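Local coordinates for peptide-binding protein (Photobacterium damsela subsp. piscicida, PDB 6SQX) that probably acts as a secreted cysteine endopeptidase of the NlpC/P60 (C40) family, cleaving the peptidoglycan of potentially competing bacteria, at residues Leu112-Asn117 / Asp158-Asn163; Lys227-Val232 / Lys265-Val270; Lys238-Ile243 / Ile248-Leu253. One frame throughout, in Å; residues are numbered along the deposited sequence.

Contact 1. Residues Leu112-Asn117 / Asp158-Asn163; sequences LPHTSN and DAFYNN. With EDO (1,2-ethanediol), chain H.
His114 meets the backbone of the other loop through one polar bond: its NE2 donates to Ala159 O at 2.7 Å. The acceptor lies 5° out of the imidazole plane and the donor sits in the carbonyl plane, although the N-H...O angle of 145° shows a bent bond. A proton on NE2 follows from this donor role. Beside it, CE1 of His114 comes within 3.5 Å of Asp158 OD2, near the ring plane, with ring and carboxylate turned 65° apart. The opposite flank of the bond is apolar, His114 CD2 lying 4.0 Å from Phe160 CD2 in an oblique approach.

A second shell fixes these groups. Asp158 OD1 accepts from Ala159 N and from Lys109 N, which tethers the carboxylate, and Trp118 stacks on the ring of His114. Further along, Asn162 ND2 donates to Glu169 OE1 and, at 2.8 Å, to O2 of a 1,2-ethanediol, probably from the crystallisation liquor, which Tyr100 OH also holds. The contact thus pins the loop before helix 118-126 to a loop of the SH3b1-type SH3 region, between strands 149-152 and 177-181, with Tyr101 of helix 90-102 against Phe160.

Contact 2. Residues Lys227-Val232 / Lys265-Val270; sequences KRYRLV and KLKIPV
Tyr229, just ahead of strand 230-234, meets Lys267 of strand 265-271 by its polar end: Lys267 NZ donates to Tyr229 OH at 2.9 Å. The lysine reaches it by a nearly straight chain. Its CG stands anti to the carbonyl carbon (chi1 -60°), and the three following torsions are all extended, which carries the ammonium group the whole length of the side chain. The two side chains cross at about a right angle, and the aliphatic part takes part too, Lys267 CD lying 4.0 Å from Tyr229 CZ. The amine approaches the phenol ring obliquely, and the evidence is for a bond to the hydroxyl.

The second meeting is apolar and buried. Leu266, with CG anti to the backbone N (chi1 -172°), brings CD1 to 3.6 Å from Val232 CG2.

No backbone bond links the segments, whose nearest CA atoms, Val232 and Leu266, are 7.8 Å apart. Strand 259-262 lies between strands 230-234 and 265-271 in the antiparallel five-stranded sheet, so no direct pairing is expected; it pairs with both, Val232 with Leu259 and Lys267 with Pro260, while Leu279 of strand 277-281 touches Tyr229.

Contact 3. Residues Lys238-Ile243 / Ile248-Leu253; sequences KQDLPI and INNKIL
Gln239 and Leu253 form the hydrogen-bonded pair of a two-stranded antiparallel beta hairpin, strands 238-240 and 252-254. Backbone bonds define the register. Gln239 and Leu253 exchange two, of which Leu253 N to Gln239 O is the shorter at 2.8 Å. Asp240 and Ile252 follow as a non-hydrogen-bonded pair with CA atoms 4.8 Å apart. A third backbone bond, Leu241 N to Lys251 O, continues the pairing toward the turn with an N-H...O angle of 169°. CA-H...O contacts from Lys238 to Leu253 O and from Ile252 to Gln239 O accompany these bonds.

The buried apolar contact is between two leucines, Leu241 CD2 packing 3.9 Å from Leu253 CB. Gln239 is a van der Waals neighbour on the same side: it lies alongside Leu253, pointing the same way, its CG 3.9 Å from Leu253 CB. Pro234 of strand 230-234 touches both Gln239 and Leu253.

Two polar links involving side chains cross between the strands, one through water and one direct. The water accepts from Gln239 NE2 and donates to Leu253 O, while Gln239 OE1 accepts from Lys288 N; both ends of this buried amide are therefore engaged. Two lysines bond to residues outside the paired segments: Lys238 NZ forms a salt bridge with Glu254, and Lys251 NZ bonds to Asn147, tying the hairpin to the loop that holds it. With CG anti to the backbone N (chi1 -180°), Asn250 extends across to Asp240, where ND2 meets OD1 at 3.1 Å from above the carboxylate, 56° out of its plane.

Overall arrangement
Contacts 2 and 3 adjoin, with centres about 16 Å apart, and share a hydrophobic seam: Leu266 CD2 of contact 2 lies 3.9 Å from Leu253 CD2 of contact 3. In sequence, the hairpin falls between the two strands that contact 2 relates. Contact 3 is true strand pairing and buries 527 Å², against 142 Å² and 143 Å² for contacts 2 and 1, which rely on side chains reaching over. Contacts 1 and 2 each have two buried residues among four and none exposed; contact 3 sets buried Gln239, Leu241 and Leu253 against four exposed residues. Contact 1 stands apart, its centre about 33 Å from that of contact 3, and joins two irregular loops through a histidine-to-carbonyl bond.

Contact 1. Residues Leu112-Asn117 / Asp158-Asn163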
loop_
_atom_site.group_PDB
_atom_site.type_symbol
_atom_site.label_atom_id
_atom_site.label_comp_id
_atom_site.label_asym_id
_atom_site.label_seq_id
_atom_site.Cartn_x
_atom_site.Cartn_y
_atom_site.Cartn_z
ATOM N N LEU A 112 -2.717 -18.678 19.524
ATOM C CA LEU A 112 -2.078 -19.795 20.216
ATOM C C LEU A 112 -0.615 -19.879 19.805
ATOM O O LEU A 112 -0.260 -19.518 18.678
ATOM C CB LEU A 112 -2.760 -21.106 19.834
ATOM C CG LEU A 112 -4.205 -21.238 20.315
ATOM C CD1 LEU A 112 -4.830 -22.462 19.682
ATOM C CD2 LEU A 112 -4.221 -21.369 21.830
ATOM N N PRO A 113 0.251 -20.290 20.717
ATOM C CA PRO A 113 1.659 -20.446 20.345
ATOM C C PRO A 113 1.787 -21.386 19.158
ATOM O O PRO A 113 1.107 -22.415 19.072
ATOM C CB PRO A 113 2.294 -21.064 21.597
ATOM C CG PRO A 113 1.331 -20.845 22.706
ATOM C CD PRO A 113 -0.035 -20.696 22.105
ATOM N N HIS A 114 2.667 -21.021 18.233
ATOM C CA HIS A 114 3.003 -21.932 17.150
ATOM C C HIS A 114 3.725 -23.164 17.682
ATOM O O HIS A 114 4.554 -23.090 18.596
ATOM C CB HIS A 114 3.900 -21.244 16.133
ATOM C CG HIS A 114 3.136 -20.433 15.135
ATOM N ND1 HIS A 114 2.230 -21.004 14.263
ATOM C CD2 HIS A 114 3.153 -19.108 14.842
ATOM C CE1 HIS A 114 1.708 -20.067 13.496
ATOM N NE2 HIS A 114 2.238 -18.902 13.833
ATOM N N THR A 115 3.410 -24.308 17.089
ATOM C CA THR A 115 4.208 -25.503 17.311
ATOM C C THR A 115 5.643 -25.260 16.846
ATOM O O THR A 115 5.905 -24.436 15.964
ATOM C CB THR A 115 3.597 -26.671 16.543
ATOM O OG1 THR A 115 3.690 -26.404 15.139
ATOM C CG2 THR A 115 2.117 -26.817 16.912
ATOM N N SER A 116 6.581 -25.986 17.463
ATOM C CA SER A 116 8.001 -25.768 17.208
ATOM C C SER A 116 8.400 -26.056 15.762
ATOM O O SER A 116 9.398 -25.500 15.284
ATOM C CB SER A 116 8.822 -26.643 18.151
ATOM O OG SER A 116 8.331 -27.970 18.111
ATOM N N ASN A 117 7.645 -26.897 15.054
ATOM C CA ASN A 117 7.997 -27.320 13.707
ATOM C C ASN A 117 7.037 -26.787 12.643
ATOM O O ASN A 117 6.977 -27.344 11.545
ATOM C CB ASN A 117 7.994 -28.843 13.660
ATOM C CG ASN A 117 6.594 -29.412 13.846
ATOM O OD1 ASN A 117 5.685 -28.723 14.350
ATOM N ND2 ASN A 117 6.405 -30.666 13.431
ATOM N N ASP A 158 -2.413 -18.857 7.879
ATOM C CA ASP A 158 -2.149 -18.739 9.303
ATOM C C ASP A 158 -1.233 -17.549 9.522
ATOM O O ASP A 158 -0.504 -17.138 8.611
ATOM C CB ASP A 158 -1.466 -20.010 9.789
ATOM C CG ASP A 158 -1.633 -20.227 11.299
ATOM O OD1 ASP A 158 -2.298 -19.385 11.959
ATOM O OD2 ASP A 158 -1.116 -21.236 11.835
ATOM N N ALA A 159 -1.341 -16.947 10.709
ATOM C CA ALA A 159 -0.624 -15.725 11.050
ATOM C C ALA A 159 0.682 -16.044 11.749
ATOM O O ALA A 159 0.865 -17.137 12.312
ATOM C CB ALA A 159 -1.474 -14.860 11.989
ATOM N N PHE A 160 1.581 -15.046 11.749
ATOM C CA PHE A 160 2.694 -14.997 12.709
ATOM C C PHE A 160 2.588 -13.663 13.434
ATOM O O PHE A 160 2.906 -12.617 12.848
ATOM C CB PHE A 160 4.080 -15.114 12.054
ATOM C CG PHE A 160 5.201 -15.134 13.063
ATOM C CD1 PHE A 160 5.728 -13.956 13.574
ATOM C CD2 PHE A 160 5.685 -16.327 13.531
ATOM C CE1 PHE A 160 6.724 -13.963 14.539
ATOM C CE2 PHE A 160 6.690 -16.352 14.499
ATOM C CZ PHE A 160 7.208 -15.162 14.997
ATOM N N TYR A 161 2.122 -13.715 14.684
ATOM C CA TYR A 161 2.084 -12.572 15.583
ATOM C C TYR A 161 3.174 -12.708 16.631
ATOM O O TYR A 161 3.509 -13.816 17.063
ATOM C CB TYR A 161 0.754 -12.525 16.336
ATOM C CG TYR A 161 -0.451 -12.275 15.474
ATOM C CD1 TYR A 161 -0.638 -11.032 14.829
ATOM C CD2 TYR A 161 -1.441 -13.245 15.370
ATOM C CE1 TYR A 161 -1.761 -10.794 14.045
ATOM C CE2 TYR A 161 -2.609 -13.007 14.629
ATOM C CZ TYR A 161 -2.745 -11.790 13.946
ATOM O OH TYR A 161 -3.876 -11.540 13.197
ATOM N N ASN A 162 3.720 -11.569 17.049
ATOM C CA ASN A 162 4.418 -11.545 18.328
ATOM C C ASN A 162 3.374 -11.511 19.458
ATOM O O ASN A 162 2.171 -11.413 19.203
ATOM C CB ASN A 162 5.345 -10.333 18.392
ATOM C CG ASN A 162 6.548 -10.455 17.430
ATOM O OD1 ASN A 162 7.181 -11.524 17.332
ATOM N ND2 ASN A 162 6.848 -9.372 16.724
ATOM N N ASN A 163 3.825 -11.621 20.706
ATOM C CA ASN A 163 2.924 -11.622 21.853
ATOM C C ASN A 163 1.958 -10.439 21.776
ATOM O O ASN A 163 2.370 -9.275 21.760
ATOM C CB ASN A 163 3.755 -11.540 23.143
ATOM C CG ASN A 163 2.913 -11.705 24.401
ATOM O OD1 ASN A 163 1.793 -11.189 24.469
ATOM N ND2 ASN A 163 3.432 -12.409 25.388
HETATM C C1 EDO H . 8.398 -10.591 13.278
HETATM O O1 EDO H . 9.584 -11.276 13.726
HETATM C C2 EDO H . 8.576 -9.090 13.439
HETATM O O2 EDO H . 8.832 -8.804 14.835
#

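Contact 2. Residues Lys227-Val232 / Lys265-Val270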
loop_
_atom_site.group_PDB
_atom_site.type_symbol
_atom_site.label_atom_id
_atom_site.label_comp_id
_atom_site.label_asym_id
_atom_site.label_seq_id
_atom_site.Cartn_x
_atom_site.Cartn_y
_atom_site.Cartn_z
ATOM N N LYS A 227 -5.084 -3.784 -24.126
ATOM C CA LYS A 227 -4.547 -2.475 -24.482
ATOM C C LYS A 227 -5.442 -1.675 -25.411
ATOM O O LYS A 227 -5.190 -0.482 -25.600
ATOM C CB LYS A 227 -3.168 -2.631 -25.131
ATOM C CG LYS A 227 -2.125 -3.163 -24.178
ATOM C CD LYS A 227 -0.770 -3.330 -24.880
ATOM C CE LYS A 227 -0.367 -2.049 -25.621
ATOM N NZ LYS A 227 1.114 -1.908 -25.853
ATOM N N ARG A 228 -6.460 -2.282 -26.002
ATOM C CA ARG A 228 -7.346 -1.536 -26.885
ATOM C C ARG A 228 -8.534 -0.939 -26.160
ATOM O O ARG A 228 -9.225 -0.092 -26.749
ATOM C CB ARG A 228 -7.829 -2.415 -28.047
ATOM C CG ARG A 228 -6.699 -2.836 -28.980
ATOM C CD ARG A 228 -7.181 -3.751 -30.079
ATOM N NE ARG A 228 -6.050 -4.229 -30.882
ATOM C CZ ARG A 228 -6.130 -5.173 -31.816
ATOM N NH1 ARG A 228 -5.040 -5.537 -32.481
ATOM N NH2 ARG A 228 -7.292 -5.755 -32.087
ATOM N N TYR A 229 -8.786 -1.355 -24.915
ATOM C CA TYR A 229 -9.972 -0.891 -24.213
ATOM C C TYR A 229 -9.704 0.441 -23.539
ATOM O O TYR A 229 -8.595 0.712 -23.066
ATOM C CB TYR A 229 -10.390 -1.867 -23.110
ATOM C CG TYR A 229 -11.130 -3.095 -23.583
ATOM C CD1 TYR A 229 -12.473 -3.026 -23.935
ATOM C CD2 TYR A 229 -10.488 -4.340 -23.655
ATOM C CE1 TYR A 229 -13.158 -4.164 -24.353
ATOM C CE2 TYR A 229 -11.154 -5.449 -24.062
ATOM C CZ TYR A 229 -12.488 -5.370 -24.413
ATOM O OH TYR A 229 -13.126 -6.517 -24.828
ATOM N N ARG A 230 -10.765 1.242 -23.426
ATOM C CA ARG A 230 -10.797 2.271 -22.404
ATOM C C ARG A 230 -10.750 1.594 -21.036
ATOM O O ARG A 230 -11.353 0.538 -20.835
ATOM C CB ARG A 230 -12.111 3.015 -22.558
ATOM C CG ARG A 230 -12.365 4.129 -21.626
ATOM C CD ARG A 230 -13.530 4.988 -22.223
ATOM N NE ARG A 230 -14.720 4.174 -22.529
ATOM C CZ ARG A 230 -15.190 3.846 -23.738
ATOM N NH1 ARG A 230 -16.246 3.046 -23.820
ATOM N NH2 ARG A 230 -14.665 4.317 -24.859
ATOM N N LEU A 231 -10.005 2.179 -20.103
ATOM C CA LEU A 231 -9.906 1.669 -18.743
ATOM C C LEU A 231 -10.633 2.600 -17.773
ATOM O O LEU A 231 -10.676 3.829 -17.970
ATOM C CB LEU A 231 -8.432 1.549 -18.326
ATOM C CG LEU A 231 -7.616 0.572 -19.173
ATOM C CD1 LEU A 231 -6.131 0.656 -18.769
ATOM C CD2 LEU A 231 -8.114 -0.876 -19.008
ATOM N N VAL A 232 -11.203 1.999 -16.723
ATOM C CA VAL A 232 -11.915 2.752 -15.710
ATOM C C VAL A 232 -11.388 2.352 -14.341
ATOM O O VAL A 232 -10.734 1.319 -14.162
ATOM C CB VAL A 232 -13.456 2.567 -15.761
ATOM C CG1 VAL A 232 -14.044 3.137 -17.046
ATOM C CG2 VAL A 232 -13.835 1.088 -15.554
ATOM N N LYS A 265 -20.134 -0.575 -19.663
ATOM C CA LYS A 265 -20.156 -1.756 -18.815
ATOM C C LYS A 265 -18.729 -2.163 -18.492
ATOM O O LYS A 265 -17.883 -2.271 -19.388
ATOM C CB LYS A 265 -20.919 -2.918 -19.457
ATOM C CG LYS A 265 -22.416 -2.601 -19.664
ATOM C CD LYS A 265 -23.189 -3.822 -20.147
ATOM C CE LYS A 265 -24.636 -3.438 -20.518
ATOM N NZ LYS A 265 -25.370 -4.553 -21.174
ATOM N N LEU A 266 -18.475 -2.369 -17.215
ATOM C CA LEU A 266 -17.207 -2.895 -16.743
ATOM C C LEU A 266 -16.979 -4.315 -17.261
ATOM O O LEU A 266 -17.906 -5.114 -17.386
ATOM C CB LEU A 266 -17.320 -2.941 -15.211
ATOM C CG LEU A 266 -16.100 -3.275 -14.392
ATOM C CD1 LEU A 266 -15.132 -2.117 -14.535
ATOM C CD2 LEU A 266 -16.529 -3.436 -12.948
ATOM N N LYS A 267 -15.710 -4.657 -17.524
ATOM C CA LYS A 267 -15.338 -6.046 -17.761
ATOM C C LYS A 267 -14.340 -6.479 -16.686
ATOM O O LYS A 267 -13.479 -5.695 -16.257
ATOM C CB LYS A 267 -14.772 -6.269 -19.164
ATOM C CG LYS A 267 -15.744 -5.911 -20.300
ATOM C CD LYS A 267 -15.230 -6.435 -21.644
ATOM C CE LYS A 267 -16.308 -6.428 -22.715
ATOM N NZ LYS A 267 -15.831 -7.200 -23.883
ATOM N N ILE A 268 -14.498 -7.701 -16.195
ATOM C CA ILE A 268 -13.578 -8.202 -15.174
ATOM C C ILE A 268 -12.972 -9.499 -15.686
ATOM O O ILE A 268 -13.663 -10.297 -16.353
ATOM C CB ILE A 268 -14.264 -8.431 -13.813
ATOM C CG1 ILE A 268 -15.444 -9.389 -13.953
ATOM C CG2 ILE A 268 -14.676 -7.125 -13.169
ATOM C CD1 ILE A 268 -16.047 -9.865 -12.614
ATOM N N PRO A 269 -11.702 -9.760 -15.388
ATOM C CA PRO A 269 -11.094 -11.029 -15.802
ATOM C C PRO A 269 -11.563 -12.118 -14.864
ATOM O O PRO A 269 -11.623 -11.930 -13.643
ATOM C CB PRO A 269 -9.590 -10.784 -15.601
ATOM C CG PRO A 269 -9.550 -9.758 -14.451
ATOM C CD PRO A 269 -10.747 -8.855 -14.726
ATOM N N VAL A 270 -11.914 -13.257 -15.444
ATOM C CA VAL A 270 -12.291 -14.420 -14.662
ATOM C C VAL A 270 -11.497 -15.616 -15.164
ATOM O O VAL A 270 -11.020 -15.647 -16.306
ATOM C CB VAL A 270 -13.819 -14.673 -14.695
ATOM C CG1 VAL A 270 -14.585 -13.504 -14.045
ATOM C CG2 VAL A 270 -14.281 -14.932 -16.133
#

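Contact 3. Residues Lys238-Ile243 / Ile248-Leu253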
loop_
_atom_site.group_PDB
_atom_site.type_symbol
_atom_site.label_atom_id
_atom_site.label_comp_id
_atom_site.label_asym_id
_atom_site.label_seq_id
_atom_site.Cartn_x
_atom_site.Cartn_y
_atom_site.Cartn_z
ATOM N N LYS A 238 -15.304 0.705 -1.722
ATOM C CA LYS A 238 -15.818 -0.643 -1.938
ATOM C C LYS A 238 -17.212 -0.575 -2.522
ATOM O O LYS A 238 -18.000 0.283 -2.129
ATOM C CB LYS A 238 -15.964 -1.418 -0.632
ATOM C CG LYS A 238 -14.581 -1.791 0.026
ATOM C CD LYS A 238 -14.816 -2.410 1.354
ATOM C CE LYS A 238 -13.534 -2.655 2.100
ATOM N NZ LYS A 238 -12.883 -3.950 1.680
ATOM N N GLN A 239 -17.530 -1.500 -3.424
ATOM C CA GLN A 239 -18.905 -1.606 -3.892
ATOM C C GLN A 239 -19.141 -3.050 -4.319
ATOM O O GLN A 239 -18.198 -3.787 -4.615
ATOM C CB GLN A 239 -19.173 -0.615 -5.017
ATOM C CG GLN A 239 -18.399 -0.898 -6.235
ATOM C CD GLN A 239 -18.457 0.334 -7.175
ATOM O OE1 GLN A 239 -19.496 0.624 -7.767
ATOM N NE2 GLN A 239 -17.348 1.072 -7.290
ATOM N N ASP A 240 -20.412 -3.472 -4.317
ATOM C CA ASP A 240 -20.769 -4.849 -4.648
ATOM C C ASP A 240 -21.054 -4.993 -6.143
ATOM O O ASP A 240 -21.796 -4.189 -6.723
ATOM C CB ASP A 240 -22.032 -5.217 -3.876
ATOM C CG ASP A 240 -21.812 -5.165 -2.389
ATOM O OD1 ASP A 240 -20.740 -5.627 -1.956
ATOM O OD2 ASP A 240 -22.683 -4.637 -1.623
ATOM N N LEU A 241 -20.499 -6.045 -6.768
ATOM C CA LEU A 241 -20.819 -6.311 -8.172
ATOM C C LEU A 241 -22.120 -7.116 -8.253
ATOM O O LEU A 241 -22.458 -7.830 -7.304
ATOM C CB LEU A 241 -19.670 -7.049 -8.851
ATOM C CG LEU A 241 -18.428 -6.169 -8.935
ATOM C CD1 LEU A 241 -17.274 -6.892 -9.628
ATOM C CD2 LEU A 241 -18.681 -4.832 -9.640
ATOM N N PRO A 242 -22.910 -6.949 -9.327
ATOM C CA PRO A 242 -24.208 -7.632 -9.412
ATOM C C PRO A 242 -24.051 -9.129 -9.283
ATOM O O PRO A 242 -23.084 -9.720 -9.784
ATOM C CB PRO A 242 -24.702 -7.276 -10.813
ATOM C CG PRO A 242 -24.072 -6.038 -11.134
ATOM C CD PRO A 242 -22.749 -5.966 -10.402
ATOM N N ILE A 243 -25.015 -9.734 -8.597
ATOM C CA ILE A 243 -25.110 -11.186 -8.502
ATOM C C ILE A 243 -26.092 -11.644 -9.573
ATOM O O ILE A 243 -27.296 -11.368 -9.497
ATOM C CB ILE A 243 -25.522 -11.646 -7.099
ATOM C CG1 ILE A 243 -24.590 -11.030 -6.047
ATOM C CG2 ILE A 243 -25.434 -13.158 -7.001
ATOM C CD1 ILE A 243 -25.062 -11.238 -4.623
ATOM N N ILE A 248 -22.237 -17.782 -7.778
ATOM C CA ILE A 248 -22.235 -18.415 -6.462
ATOM C C ILE A 248 -21.915 -17.440 -5.331
ATOM O O ILE A 248 -22.166 -17.765 -4.161
ATOM C CB ILE A 248 -21.276 -19.620 -6.391
ATOM C CG1 ILE A 248 -21.064 -20.231 -7.776
ATOM C CG2 ILE A 248 -21.812 -20.673 -5.427
ATOM C CD1 ILE A 248 -19.865 -21.151 -7.849
ATOM N N ASN A 249 -21.360 -16.267 -5.636
ATOM C CA ASN A 249 -20.923 -15.338 -4.599
ATOM C C ASN A 249 -20.983 -13.915 -5.141
ATOM O O ASN A 249 -20.805 -13.695 -6.340
ATOM C CB ASN A 249 -19.466 -15.591 -4.176
ATOM C CG ASN A 249 -19.182 -17.042 -3.852
ATOM O OD1 ASN A 249 -18.264 -17.645 -4.413
ATOM N ND2 ASN A 249 -19.958 -17.611 -2.940
ATOM N N ASN A 250 -21.257 -12.958 -4.244
ATOM C CA ASN A 250 -20.989 -11.541 -4.493
ATOM C C ASN A 250 -19.491 -11.320 -4.644
ATOM O O ASN A 250 -18.690 -12.007 -4.028
ATOM C CB ASN A 250 -21.509 -10.748 -3.290
ATOM C CG ASN A 250 -21.303 -9.239 -3.408
ATOM O OD1 ASN A 250 -21.849 -8.593 -4.307
ATOM N ND2 ASN A 250 -20.518 -8.664 -2.463
ATOM N N LYS A 251 -19.117 -10.340 -5.463
ATOM C CA LYS A 251 -17.719 -9.916 -5.598
ATOM C C LYS A 251 -17.615 -8.445 -5.234
ATOM O O LYS A 251 -18.480 -7.650 -5.597
ATOM C CB LYS A 251 -17.243 -10.076 -7.045
ATOM C CG LYS A 251 -17.151 -11.510 -7.480
ATOM C CD LYS A 251 -16.187 -12.308 -6.610
ATOM C CE LYS A 251 -15.816 -13.636 -7.306
ATOM N NZ LYS A 251 -15.171 -14.604 -6.363
ATOM N N ILE A 252 -16.549 -8.066 -4.528
ATOM C CA ILE A 252 -16.355 -6.684 -4.120
ATOM C C ILE A 252 -15.373 -6.013 -5.070
ATOM O O ILE A 252 -14.274 -6.529 -5.333
ATOM C CB ILE A 252 -15.914 -6.586 -2.653
ATOM C CG1 ILE A 252 -17.060 -7.122 -1.785
ATOM C CG2 ILE A 252 -15.569 -5.136 -2.298
ATOM C CD1 ILE A 252 -16.774 -7.146 -0.298
ATOM N N LEU A 253 -15.760 -4.872 -5.608
ATOM C CA LEU A 253 -14.870 -4.056 -6.447
ATOM C C LEU A 253 -14.234 -2.977 -5.577
ATOM O O LEU A 253 -14.944 -2.224 -4.895
ATOM C CB LEU A 253 -15.707 -3.384 -7.549
ATOM C CG LEU A 253 -15.027 -2.401 -8.502
ATOM C CD1 LEU A 253 -13.912 -3.125 -9.299
ATOM C CD2 LEU A 253 -16.052 -1.740 -9.424
HETATM O O HOH W 1 -15.220 0.456 -5.472
#